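Local coordinates for protein phosphoserine aminotransferase (PDB 1W23) that catalyses the reversible, pyridoxal-phosphate-dependent transfer of an amino group between phosphoserine and 2-oxoglutarate in the second step of serine biosynthesis, at residues Met297-Asn302 with Ala335-Ala340. Residues are numbered along the deposited sequence; the frame is centred on the assembly and turned at random.
Sequences MNVTFN and ASIYNA
Val299 and Ala335 form an antiparallel hydrogen-bonded pair in the small three-stranded antiparallel sheet of this class-V aminotransferase, where strand 298-302 is the middle strand and 333-336 an outer one. Val299 N gives to Ala335 O at 2.9 Å and Ala335 N returns a bond to Val299 O. Asn298 and Ser336, the non-hydrogen-bonded pair next to it, carry their side chains to the face nearer the cofactor. Beyond the Asn298-Ser336 pair, Ile337 N donates to Met297 O at 2.8 Å in a nearly straight bond. With CG anti to its carbonyl carbon (chi1 -53°), Asn298 swings its amide across to the 335-340 segment, and ND2 donates twice: to Tyr338 OH at 3.0 Å, almost in the amide plane, and to Ser336 OG along a more bent path (137°). Amide and phenol ring stand 81° apart. Asn298 OD1 accepts a hydrogen bond from Asn150 ND2 of the pyridoxal-phosphate pocket, which places Asn298 in the second shell of the cofactor site. Tyr338 OH is also hydrogen-bonded to Ala9 O, and the Tyr338 side chain touches Lys196, the cofactor-attachment lysine, unlinked here. A leucine in place of Asn298 would probably leave Ser336 OG and Tyr338 OH without this shared donor and Asn150 ND2 without its acceptor. On the other face, Val299 CG2 meets Ile337 CD1 at 3.7 Å in a layer covered by helices 259-279 and 343-359. The chain of Met297, bent at chi2 and chi3, brings SD to the edge of the Tyr338 ring in a Met-aromatic contact, SD lying near the ring plane 3.9 Å from Tyr338 CD2.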
loop_
_atom_site.group_PDB
_atom_site.type_symbol
_atom_site.label_atom_id
_atom_site.label_comp_id
_atom_site.label_asym_id
_atom_site.label_seq_id
_atom_site.Cartn_x
_atom_site.Cartn_y
_atom_site.Cartn_z
ATOM N N MET A 297 22.094 12.293 0.114
ATOM C CA MET A 297 21.306 11.069 0.213
ATOM C C MET A 297 21.745 9.944 -0.744
ATOM O O MET A 297 21.656 8.775 -0.374
ATOM C CB MET A 297 19.823 11.411 -0.050
ATOM C CG MET A 297 19.208 12.308 0.997
ATOM S SD MET A 297 18.796 11.528 2.582
ATOM C CE MET A 297 20.175 11.973 3.648
ATOM N N ASN A 298 22.186 10.309 -1.964
ATOM C CA ASN A 298 22.603 9.334 -2.951
ATOM C C ASN A 298 23.893 9.809 -3.597
ATOM O O ASN A 298 23.900 10.825 -4.243
ATOM C CB ASN A 298 21.544 9.098 -4.046
ATOM C CG ASN A 298 20.186 8.747 -3.477
ATOM O OD1 ASN A 298 19.340 9.652 -3.325
ATOM N ND2 ASN A 298 19.900 7.477 -3.213
ATOM N N VAL A 299 24.992 9.057 -3.377
ATOM C CA VAL A 299 26.308 9.437 -3.895
ATOM C C VAL A 299 26.605 8.596 -5.123
ATOM O O VAL A 299 26.785 7.368 -5.036
ATOM C CB VAL A 299 27.401 9.252 -2.826
ATOM C CG1 VAL A 299 28.739 9.657 -3.415
ATOM C CG2 VAL A 299 27.096 10.001 -1.546
ATOM N N THR A 300 26.651 9.252 -6.276
ATOM C CA THR A 300 26.813 8.561 -7.560
ATOM C C THR A 300 28.225 8.749 -8.101
ATOM O O THR A 300 28.774 9.877 -8.112
ATOM C CB THR A 300 25.746 9.044 -8.553
ATOM O OG1 THR A 300 25.821 10.465 -8.622
ATOM C CG2 THR A 300 24.354 8.586 -8.136
ATOM N N PHE A 301 28.855 7.659 -8.571
ATOM C CA PHE A 301 30.233 7.776 -9.035
ATOM C C PHE A 301 30.550 6.598 -9.970
ATOM O O PHE A 301 29.878 5.584 -9.992
ATOM C CB PHE A 301 31.243 7.833 -7.905
ATOM C CG PHE A 301 31.252 6.647 -6.962
ATOM C CD1 PHE A 301 32.197 5.625 -7.151
ATOM C CD2 PHE A 301 30.366 6.513 -5.918
ATOM C CE1 PHE A 301 32.247 4.519 -6.313
ATOM C CE2 PHE A 301 30.451 5.413 -5.055
ATOM C CZ PHE A 301 31.394 4.436 -5.267
ATOM N N ASN A 302 31.632 6.798 -10.732
ATOM C CA ASN A 302 32.185 5.779 -11.637
ATOM C C ASN A 302 33.684 5.667 -11.391
ATOM O O ASN A 302 34.325 6.636 -10.987
ATOM C CB ASN A 302 31.964 6.156 -13.128
ATOM C CG ASN A 302 30.573 5.936 -13.599
ATOM O OD1 ASN A 302 30.277 4.812 -14.077
ATOM N ND2 ASN A 302 29.702 6.936 -13.491
ATOM N N ALA A 335 25.950 4.952 -3.790
ATOM C CA ALA A 335 25.915 4.684 -2.355
ATOM C C ALA A 335 24.735 5.489 -1.767
ATOM O O ALA A 335 24.824 6.730 -1.678
ATOM C CB ALA A 335 27.225 5.082 -1.673
ATOM N N SER A 336 23.645 4.822 -1.417
ATOM C CA SER A 336 22.490 5.485 -0.811
ATOM C C SER A 336 22.709 5.515 0.692
ATOM O O SER A 336 22.960 4.496 1.321
ATOM C CB SER A 336 21.210 4.790 -1.204
ATOM O OG SER A 336 20.992 4.853 -2.609
ATOM N N ILE A 337 22.679 6.742 1.233
ATOM C CA ILE A 337 23.061 7.074 2.593
ATOM C C ILE A 337 21.963 7.879 3.287
ATOM O O ILE A 337 22.151 8.926 3.866
ATOM C CB ILE A 337 24.447 7.778 2.617
ATOM C CG1 ILE A 337 24.529 8.974 1.673
ATOM C CG2 ILE A 337 25.540 6.769 2.339
ATOM C CD1 ILE A 337 25.788 9.819 1.885
ATOM N N TYR A 338 20.740 7.337 3.209
ATOM C CA TYR A 338 19.580 7.886 3.873
ATOM C C TYR A 338 19.776 7.963 5.368
ATOM O O TYR A 338 20.754 7.428 5.915
ATOM C CB TYR A 338 18.373 6.997 3.531
ATOM C CG TYR A 338 18.120 6.859 2.042
ATOM C CD1 TYR A 338 17.998 5.609 1.459
ATOM C CD2 TYR A 338 17.988 7.930 1.200
ATOM C CE1 TYR A 338 17.757 5.446 0.131
ATOM C CE2 TYR A 338 17.729 7.793 -0.136
ATOM C CZ TYR A 338 17.597 6.540 -0.680
ATOM O OH TYR A 338 17.367 6.431 -2.050
ATOM N N ASN A 339 18.834 8.581 6.065
ATOM C CA ASN A 339 18.984 8.890 7.499
ATOM C C ASN A 339 19.500 7.705 8.329
ATOM O O ASN A 339 20.368 7.907 9.182
ATOM C CB ASN A 339 17.622 9.250 8.067
ATOM C CG ASN A 339 17.090 10.626 7.701
ATOM O OD1 ASN A 339 17.782 11.446 7.105
ATOM N ND2 ASN A 339 15.839 10.898 8.084
ATOM N N ALA A 340 18.944 6.517 8.114
ATOM C CA ALA A 340 19.249 5.385 8.994
ATOM C C ALA A 340 20.513 4.624 8.640
ATOM O O ALA A 340 20.897 3.727 9.399
ATOM C CB ALA A 340 18.074 4.442 9.062
#